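PDB 1IIC: PEPTIDE N-myristoyltransferase from Saccharomyces cerevisiae, which catalyses the transfer of the myristoyl group from myristoyl-CoA to the N-terminal glycine of protein substrates. Local coordinates for residues Glu241-Tyr246 / Thr291-Phe296; Gln247-Leu252 / Asp323-Phe328. All coordinates share one frame; numbering follows the deposited sequence.

Contact 1: residues Glu241-Tyr246 / Thr291-Phe296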
ATOM      1  N   GLU A 241       8.978  18.265  -5.796  1.00 25.64           N
ATOM      2  CA  GLU A 241       9.533  19.051  -4.706  1.00 24.64           C
ATOM      3  C   GLU A 241       8.443  19.324  -3.671  1.00 23.29           C
ATOM      4  O   GLU A 241       8.692  19.304  -2.469  1.00 23.31           O
ATOM      5  CB  GLU A 241      10.104  20.366  -5.247  1.00 26.80           C
ATOM      6  CG  GLU A 241      11.355  20.829  -4.522  1.00 30.03           C
ATOM      7  CD  GLU A 241      12.572  19.960  -4.816  1.00 30.84           C
ATOM      8  OE1 GLU A 241      13.447  19.842  -3.932  1.00 32.56           O
ATOM      9  OE2 GLU A 241      12.668  19.407  -5.933  1.00 33.98           O
ATOM     10  N   LEU A 242       7.232  19.591  -4.144  1.00 22.05           N
ATOM     11  CA  LEU A 242       6.111  19.835  -3.241  1.00 21.16           C
ATOM     12  C   LEU A 242       5.883  18.578  -2.397  1.00 21.11           C
ATOM     13  O   LEU A 242       5.681  18.649  -1.190  1.00 21.64           O
ATOM     14  CB  LEU A 242       4.841  20.136  -4.043  1.00 19.55           C
ATOM     15  CG  LEU A 242       3.531  20.171  -3.245  1.00 19.65           C
ATOM     16  CD1 LEU A 242       3.583  21.283  -2.220  1.00 18.69           C
ATOM     17  CD2 LEU A 242       2.348  20.371  -4.200  1.00 21.38           C
ATOM     18  N   PHE A 243       5.924  17.427  -3.055  1.00 21.66           N
ATOM     19  CA  PHE A 243       5.708  16.147  -2.382  1.00 23.25           C
ATOM     20  C   PHE A 243       6.765  15.888  -1.318  1.00 22.70           C
ATOM     21  O   PHE A 243       6.437  15.640  -0.158  1.00 21.99           O
ATOM     22  CB  PHE A 243       5.716  15.006  -3.400  1.00 20.82           C
ATOM     23  CG  PHE A 243       5.504  13.657  -2.789  1.00 20.71           C
ATOM     24  CD1 PHE A 243       4.288  13.332  -2.190  1.00 19.88           C
ATOM     25  CD2 PHE A 243       6.527  12.719  -2.782  1.00 20.51           C
ATOM     26  CE1 PHE A 243       4.101  12.091  -1.593  1.00 20.56           C
ATOM     27  CE2 PHE A 243       6.347  11.476  -2.188  1.00 20.98           C
ATOM     28  CZ  PHE A 243       5.133  11.163  -1.592  1.00 20.31           C
ATOM     29  N   LYS A 244       8.028  15.950  -1.728  1.00 23.84           N
ATOM     30  CA  LYS A 244       9.152  15.737  -0.824  1.00 24.44           C
ATOM     31  C   LYS A 244       9.075  16.662   0.380  1.00 24.29           C
ATOM     32  O   LYS A 244       9.340  16.259   1.514  1.00 23.08           O
ATOM     33  CB  LYS A 244      10.473  15.983  -1.566  1.00 26.22           C
ATOM     34  CG  LYS A 244      11.685  16.064  -0.653  1.00 29.29           C
ATOM     35  CD  LYS A 244      12.983  16.297  -1.433  1.00 32.96           C
ATOM     36  CE  LYS A 244      14.177  16.411  -0.479  1.00 34.82           C
ATOM     37  NZ  LYS A 244      15.486  16.569  -1.190  1.00 37.03           N
ATOM     38  N   ARG A 245       8.717  17.912   0.121  1.00 23.16           N
ATOM     39  CA  ARG A 245       8.621  18.906   1.168  1.00 22.92           C
ATOM     40  C   ARG A 245       7.555  18.499   2.182  1.00 21.50           C
ATOM     41  O   ARG A 245       7.816  18.441   3.388  1.00 19.69           O
ATOM     42  CB  ARG A 245       8.275  20.261   0.550  1.00 26.85           C
ATOM     43  CG  ARG A 245       8.964  21.437   1.191  1.00 29.85           C
ATOM     44  CD  ARG A 245       8.521  21.647   2.624  1.00 33.66           C
ATOM     45  NE  ARG A 245       8.044  23.011   2.827  1.00 34.08           N
ATOM     46  CZ  ARG A 245       8.748  24.096   2.536  1.00 36.15           C
ATOM     47  NH1 ARG A 245       9.970  23.973   2.029  1.00 38.47           N
ATOM     48  NH2 ARG A 245       8.228  25.303   2.734  1.00 35.08           N
ATOM     49  N   TYR A 246       6.355  18.218   1.687  1.00 19.13           N
ATOM     50  CA  TYR A 246       5.250  17.817   2.555  1.00 19.95           C
ATOM     51  C   TYR A 246       5.600  16.550   3.353  1.00 20.25           C
ATOM     52  O   TYR A 246       5.462  16.532   4.572  1.00 20.46           O
ATOM     53  CB  TYR A 246       3.979  17.611   1.716  1.00 18.35           C
ATOM     54  CG  TYR A 246       2.811  17.069   2.500  1.00 17.48           C
ATOM     55  CD1 TYR A 246       2.519  15.709   2.494  1.00 17.86           C
ATOM     56  CD2 TYR A 246       2.052  17.899   3.318  1.00 15.69           C
ATOM     57  CE1 TYR A 246       1.508  15.185   3.290  1.00 17.02           C
ATOM     58  CE2 TYR A 246       1.044  17.386   4.119  1.00 18.00           C
ATOM     59  CZ  TYR A 246       0.779  16.025   4.102  1.00 16.26           C
ATOM     60  OH  TYR A 246      -0.199  15.504   4.905  1.00 15.64           O
ATOM     61  N   THR A 291       0.192  23.787  -6.137  1.00 21.30           N
ATOM     62  CA  THR A 291       0.039  23.811  -4.693  1.00 21.43           C
ATOM     63  C   THR A 291      -0.572  22.556  -4.062  1.00 19.91           C
ATOM     64  O   THR A 291      -0.552  22.420  -2.845  1.00 20.28           O
ATOM     65  CB  THR A 291      -0.827  25.013  -4.286  1.00 22.95           C
ATOM     66  OG1 THR A 291      -2.091  24.931  -4.958  1.00 23.05           O
ATOM     67  CG2 THR A 291      -0.137  26.325  -4.671  1.00 22.40           C
ATOM     68  N   ASP A 292      -1.114  21.652  -4.875  1.00 18.43           N
ATOM     69  CA  ASP A 292      -1.733  20.435  -4.355  1.00 18.78           C
ATOM     70  C   ASP A 292      -1.481  19.227  -5.247  1.00 18.54           C
ATOM     71  O   ASP A 292      -1.247  19.352  -6.446  1.00 17.80           O
ATOM     72  CB  ASP A 292      -3.251  20.620  -4.189  1.00 19.66           C
ATOM     73  CG  ASP A 292      -3.601  21.785  -3.288  1.00 21.57           C
ATOM     74  OD1 ASP A 292      -3.762  22.912  -3.807  1.00 22.41           O
ATOM     75  OD2 ASP A 292      -3.696  21.580  -2.062  1.00 21.60           O
ATOM     76  N   PHE A 293      -1.545  18.050  -4.648  1.00 18.25           N
ATOM     77  CA  PHE A 293      -1.302  16.817  -5.369  1.00 18.36           C
ATOM     78  C   PHE A 293      -1.908  15.663  -4.598  1.00 17.13           C
ATOM     79  O   PHE A 293      -1.778  15.595  -3.382  1.00 15.28           O
ATOM     80  CB  PHE A 293       0.209  16.606  -5.527  1.00 16.13           C
ATOM     81  CG  PHE A 293       0.612  15.176  -5.770  1.00 16.66           C
ATOM     82  CD1 PHE A 293       1.245  14.440  -4.771  1.00 17.88           C
ATOM     83  CD2 PHE A 293       0.359  14.560  -6.989  1.00 18.25           C
ATOM     84  CE1 PHE A 293       1.618  13.117  -4.983  1.00 18.06           C
ATOM     85  CE2 PHE A 293       0.727  13.235  -7.211  1.00 19.10           C
ATOM     86  CZ  PHE A 293       1.357  12.511  -6.205  1.00 19.01           C
ATOM     87  N   PHE A 294      -2.607  14.783  -5.301  1.00 17.94           N
ATOM     88  CA  PHE A 294      -3.173  13.617  -4.658  1.00 18.90           C
ATOM     89  C   PHE A 294      -3.368  12.513  -5.675  1.00 19.89           C
ATOM     90  O   PHE A 294      -3.557  12.766  -6.866  1.00 21.48           O
ATOM     91  CB  PHE A 294      -4.486  13.951  -3.928  1.00 17.88           C
ATOM     92  CG  PHE A 294      -5.625  14.314  -4.830  1.00 20.51           C
ATOM     93  CD1 PHE A 294      -6.081  15.626  -4.896  1.00 20.66           C
ATOM     94  CD2 PHE A 294      -6.278  13.339  -5.581  1.00 20.45           C
ATOM     95  CE1 PHE A 294      -7.171  15.958  -5.689  1.00 20.43           C
ATOM     96  CE2 PHE A 294      -7.372  13.666  -6.379  1.00 20.85           C
ATOM     97  CZ  PHE A 294      -7.818  14.974  -6.431  1.00 21.53           C
ATOM     98  N   SER A 295      -3.310  11.276  -5.205  1.00 19.20           N
ATOM     99  CA  SER A 295      -3.460  10.148  -6.102  1.00 19.42           C
ATOM    100  C   SER A 295      -4.160   8.989  -5.429  1.00 17.61           C
ATOM    101  O   SER A 295      -4.269   8.940  -4.209  1.00 18.02           O
ATOM    102  CB  SER A 295      -2.082   9.681  -6.574  1.00 19.13           C
ATOM    103  OG  SER A 295      -1.310   9.252  -5.465  1.00 21.32           O
ATOM    104  N   PHE A 296      -4.657   8.074  -6.246  1.00 16.38           N
ATOM    105  CA  PHE A 296      -5.297   6.873  -5.749  1.00 16.37           C
ATOM    106  C   PHE A 296      -5.096   5.821  -6.829  1.00 18.02           C
ATOM    107  O   PHE A 296      -4.879   6.167  -7.992  1.00 17.15           O
ATOM    108  CB  PHE A 296      -6.785   7.105  -5.448  1.00 15.61           C
ATOM    109  CG  PHE A 296      -7.619   7.520  -6.643  1.00 16.82           C
ATOM    110  CD1 PHE A 296      -8.135   6.569  -7.520  1.00 16.61           C
ATOM    111  CD2 PHE A 296      -7.939   8.863  -6.851  1.00 14.56           C
ATOM    112  CE1 PHE A 296      -8.967   6.949  -8.591  1.00 17.51           C
ATOM    113  CE2 PHE A 296      -8.767   9.257  -7.916  1.00 16.49           C
ATOM    114  CZ  PHE A 296      -9.283   8.301  -8.786  1.00 15.72           C
TER
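L242 and F243 on the helix face T291, D292 and F293 on the strand, the two short axes crossing almost at right angles, at -84°, with 9.1 Å between them at closest approach. This is helix-on-sheet packing in the C-terminal half of the N-myristoyltransferase fold: helix 236-247 lies against the mixed sheet near the start of strand 290-303. L242 works through a single methyl. A chi1 of 170° swings CG away from the backbone N and carries CD2 to the strand, where L242 CD2 rests on the peptide link between T291 and D292, 3.6 Å from T291 C and 3.8 Å from D292 N. It therefore touches main chain, while the side chains of T291 and D292 both leave their CA atoms on the far side of the strand. F243 meets F293 ring to ring. The rings cross obliquely, their planes 84° apart and centroids 5.9 Å apart, and they touch at one corner, where F243 CD1 lies 3.9 Å from F293 CE1. Other aromatics extend the cluster: F261 and Y319 meet the F243 ring, and F265 packs edge-to-face with F293. Behind the strand the chemistry turns polar. T291 OG1 donates to D292 OD1 over 2.9 Å, coming from above the carboxylate plane, and that oxygen also forms a salt bridge with R343 of helix 334-357, while OD2 is hydrogen-bonded to T322 OG1. The buried carboxylate thus has partners on both oxygens, and the nearby guanidinium would probably favour its charged form. Between helix and strand, by contrast, the touching groups are a methyl, two phenyl rings and a stretch of backbone, so this interface is held by apolar burial and shape, while the D292 carboxylate points away from the helix.

Contact 2: residues Gln247-Leu252 / Asp323-Phe328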
ATOM      1  N   GLN A 247       6.081  15.523   2.647  1.00 21.24           N
ATOM      2  CA  GLN A 247       6.488  14.220   3.200  1.00 21.81           C
ATOM      3  C   GLN A 247       7.508  14.250   4.318  1.00 22.22           C
ATOM      4  O   GLN A 247       7.540  13.342   5.161  1.00 21.57           O
ATOM      5  CB  GLN A 247       7.127  13.357   2.116  1.00 22.10           C
ATOM      6  CG  GLN A 247       6.236  12.372   1.456  1.00 24.09           C
ATOM      7  CD  GLN A 247       6.936  11.045   1.265  1.00 21.95           C
ATOM      8  OE1 GLN A 247       8.100  10.983   0.851  1.00 23.77           O
ATOM      9  NE2 GLN A 247       6.234   9.977   1.565  1.00 22.31           N
ATOM     10  N   SER A 248       8.389  15.248   4.275  1.00 20.72           N
ATOM     11  CA  SER A 248       9.452  15.379   5.257  1.00 20.82           C
ATOM     12  C   SER A 248       8.937  15.445   6.682  1.00 20.79           C
ATOM     13  O   SER A 248       9.704  15.275   7.621  1.00 22.88           O
ATOM     14  CB  SER A 248      10.298  16.623   4.963  1.00 21.59           C
ATOM     15  OG  SER A 248       9.538  17.808   5.148  1.00 22.80           O
ATOM     16  N   ARG A 249       7.638  15.683   6.848  1.00 20.45           N
ATOM     17  CA  ARG A 249       7.059  15.765   8.188  1.00 19.90           C
ATOM     18  C   ARG A 249       6.917  14.383   8.831  1.00 19.40           C
ATOM     19  O   ARG A 249       6.937  14.251  10.052  1.00 19.51           O
ATOM     20  CB  ARG A 249       5.680  16.424   8.128  1.00 17.98           C
ATOM     21  CG  ARG A 249       4.591  15.552   7.508  1.00 18.03           C
ATOM     22  CD  ARG A 249       3.309  16.358   7.371  1.00 19.72           C
ATOM     23  NE  ARG A 249       3.569  17.606   6.653  1.00 19.04           N
ATOM     24  CZ  ARG A 249       2.789  18.677   6.702  1.00 18.32           C
ATOM     25  NH1 ARG A 249       1.689  18.667   7.438  1.00 16.89           N
ATOM     26  NH2 ARG A 249       3.116  19.761   6.014  1.00 20.06           N
ATOM     27  N   PHE A 250       6.763  13.358   8.000  1.00 19.28           N
ATOM     28  CA  PHE A 250       6.591  11.997   8.494  1.00 20.42           C
ATOM     29  C   PHE A 250       7.927  11.366   8.920  1.00 20.96           C
ATOM     30  O   PHE A 250       8.999  11.818   8.504  1.00 22.28           O
ATOM     31  CB  PHE A 250       5.898  11.157   7.407  1.00 19.60           C
ATOM     32  CG  PHE A 250       4.576  11.737   6.938  1.00 17.17           C
ATOM     33  CD1 PHE A 250       4.367  12.042   5.592  1.00 18.10           C
ATOM     34  CD2 PHE A 250       3.555  12.000   7.847  1.00 15.72           C
ATOM     35  CE1 PHE A 250       3.154  12.608   5.153  1.00 17.12           C
ATOM     36  CE2 PHE A 250       2.346  12.559   7.429  1.00 15.42           C
ATOM     37  CZ  PHE A 250       2.138  12.867   6.085  1.00 15.51           C
ATOM     38  N   GLU A 251       7.867  10.332   9.755  1.00 21.85           N
ATOM     39  CA  GLU A 251       9.080   9.675  10.221  1.00 21.33           C
ATOM     40  C   GLU A 251       9.454   8.438   9.416  1.00 22.36           C
ATOM     41  O   GLU A 251      10.609   8.008   9.439  1.00 23.82           O
ATOM     42  CB  GLU A 251       8.950   9.339  11.711  1.00 23.34           C
ATOM     43  CG  GLU A 251       8.847  10.584  12.605  1.00 22.82           C
ATOM     44  CD  GLU A 251       8.674  10.247  14.072  1.00 22.40           C
ATOM     45  OE1 GLU A 251       8.079   9.198  14.368  1.00 25.07           O
ATOM     46  OE2 GLU A 251       9.110  11.035  14.935  1.00 23.88           O
ATOM     47  N   LEU A 252       8.486   7.866   8.702  1.00 22.17           N
ATOM     48  CA  LEU A 252       8.733   6.684   7.861  1.00 22.13           C
ATOM     49  C   LEU A 252       8.230   6.977   6.449  1.00 21.64           C
ATOM     50  O   LEU A 252       7.022   7.066   6.213  1.00 20.60           O
ATOM     51  CB  LEU A 252       8.006   5.453   8.408  1.00 21.82           C
ATOM     52  CG  LEU A 252       8.245   4.166   7.606  1.00 21.54           C
ATOM     53  CD1 LEU A 252       9.722   3.778   7.682  1.00 21.50           C
ATOM     54  CD2 LEU A 252       7.375   3.042   8.158  1.00 20.29           C
ATOM     55  N   ASP A 323       0.569  22.569   0.085  1.00 20.87           N
ATOM     56  CA  ASP A 323       1.347  23.591   0.788  1.00 21.63           C
ATOM     57  C   ASP A 323       0.479  24.364   1.781  1.00 22.29           C
ATOM     58  O   ASP A 323       0.923  25.357   2.356  1.00 22.54           O
ATOM     59  CB  ASP A 323       1.972  24.582  -0.201  1.00 20.56           C
ATOM     60  CG  ASP A 323       0.931  25.302  -1.067  1.00 20.97           C
ATOM     61  OD1 ASP A 323      -0.283  25.258  -0.754  1.00 18.54           O
ATOM     62  OD2 ASP A 323       1.341  25.926  -2.072  1.00 19.76           O
ATOM     63  N   ALA A 324      -0.750  23.894   1.987  1.00 23.14           N
ATOM     64  CA  ALA A 324      -1.693  24.552   2.889  1.00 25.00           C
ATOM     65  C   ALA A 324      -1.136  24.988   4.244  1.00 25.77           C
ATOM     66  O   ALA A 324      -1.613  25.969   4.812  1.00 26.81           O
ATOM     67  CB  ALA A 324      -2.919  23.665   3.099  1.00 23.51           C
ATOM     68  N   ASP A 325      -0.153  24.271   4.783  1.00 26.65           N
ATOM     69  CA  ASP A 325       0.393  24.664   6.078  1.00 27.12           C
ATOM     70  C   ASP A 325       1.876  25.036   6.059  1.00 27.60           C
ATOM     71  O   ASP A 325       2.502  25.164   7.119  1.00 28.24           O
ATOM     72  CB  ASP A 325       0.132  23.570   7.136  1.00 26.07           C
ATOM     73  CG  ASP A 325       1.057  22.362   7.001  1.00 26.14           C
ATOM     74  OD1 ASP A 325       1.989  22.377   6.164  1.00 25.89           O
ATOM     75  OD2 ASP A 325       0.850  21.386   7.760  1.00 25.53           O
ATOM     76  N   PHE A 326       2.432  25.220   4.864  1.00 27.87           N
ATOM     77  CA  PHE A 326       3.846  25.577   4.717  1.00 28.97           C
ATOM     78  C   PHE A 326       4.152  26.953   5.296  1.00 31.05           C
ATOM     79  O   PHE A 326       5.303  27.380   5.345  1.00 32.15           O
ATOM     80  CB  PHE A 326       4.249  25.585   3.237  1.00 27.04           C
ATOM     81  CG  PHE A 326       4.475  24.223   2.651  1.00 26.89           C
ATOM     82  CD1 PHE A 326       5.108  24.089   1.414  1.00 26.56           C
ATOM     83  CD2 PHE A 326       4.062  23.072   3.323  1.00 26.43           C
ATOM     84  CE1 PHE A 326       5.327  22.830   0.852  1.00 26.49           C
ATOM     85  CE2 PHE A 326       4.276  21.805   2.766  1.00 27.24           C
ATOM     86  CZ  PHE A 326       4.910  21.686   1.528  1.00 25.90           C
ATOM     87  N   GLN A 327       3.112  27.648   5.719  1.00 31.67           N
ATOM     88  CA  GLN A 327       3.252  28.983   6.271  1.00 34.97           C
ATOM     89  C   GLN A 327       3.585  28.941   7.760  1.00 34.98           C
ATOM     90  O   GLN A 327       4.168  29.875   8.305  1.00 35.66           O
ATOM     91  CB  GLN A 327       1.942  29.728   6.046  1.00 37.56           C
ATOM     92  CG  GLN A 327       1.965  31.196   6.307  1.00 40.70           C
ATOM     93  CD  GLN A 327       0.561  31.766   6.298  1.00 43.70           C
ATOM     94  OE1 GLN A 327      -0.273  31.373   5.468  1.00 43.57           O
ATOM     95  NE2 GLN A 327       0.287  32.694   7.215  1.00 43.76           N
ATOM     96  N   PHE A 328       3.201  27.856   8.418  1.00 34.67           N
ATOM     97  CA  PHE A 328       3.459  27.709   9.841  1.00 33.75           C
ATOM     98  C   PHE A 328       4.701  26.852  10.023  1.00 33.95           C
ATOM     99  O   PHE A 328       4.980  25.967   9.215  1.00 33.29           O
ATOM    100  CB  PHE A 328       2.249  27.063  10.529  1.00 33.84           C
ATOM    101  CG  PHE A 328       0.934  27.713  10.178  1.00 33.58           C
ATOM    102  CD1 PHE A 328       0.324  27.462   8.951  1.00 33.14           C
ATOM    103  CD2 PHE A 328       0.338  28.620  11.047  1.00 35.13           C
ATOM    104  CE1 PHE A 328      -0.862  28.111   8.589  1.00 33.68           C
ATOM    105  CE2 PHE A 328      -0.850  29.276  10.694  1.00 35.15           C
ATOM    106  CZ  PHE A 328      -1.448  29.020   9.463  1.00 33.04           C
TER
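R249 and D325 reach toward each other from opposite directions and close an end-on, two-pronged salt bridge between two loops, each carrying a type I beta turn at this point: Q247 to F250 at the end of helix 236-247, and D323 to F326 just after strand 311-322. The guanidinium and carboxylate lie nearly in one plane, 8° apart, each nitrogen facing its own oxygen. R249 NH2 donates to D325 OD1 over 2.9 Å with an N-H...O angle of 161°, using the syn lone pair and staying in the guanidinium plane. R249 NH1 makes the second bond, also 2.9 Å, to D325 OD2; it too arrives on the syn side, but somewhat tilted from both planes. The arginine chain bends at chi3 (53°) to present this end, and R249 CG sits 3.6 Å above the centre of one face of the F250 ring. NE is taken by the backbone oxygen of Y246 in the preceding helix, so the guanidinium is held at its inner edge as well as at its tip and has little freedom to turn. NH1 also has a long, weak ion pair with D370. A leucine in place of R249 would probably leave the buried D325 carboxylate without its charge mate and the two turns without their polar tie. F326 belongs to the same corner: the rim of its ring meets the edge of the R249 guanidinium, near its plane, while D323 CA covers one ring face. Here CE2 of F326 comes to 4.0 Å from R249 NH2, the same nitrogen that holds D325 OD1.

Contacts 1 and 2 lie with their centres about 10 Å apart, and their segments alternate along the chain: 241-246, 247-252, 291-296, 323-328. The first two are consecutive, helix 236-247 running straight into the loop of contact 2, while strands 290-303 and 311-322 are antiparallel neighbours in the mixed sheet, the second leading into 323-328. The two contacts also touch directly. A probable hydrogen bond joins T291 O to D323 N, and the F326 ring packs on L242 and makes a cation-pi contact with R245. Within the C-terminal domain, the helix thus packs on the sheet in contact 1, and just past its end R249 ties the following loop to the one leaving strand 311-322.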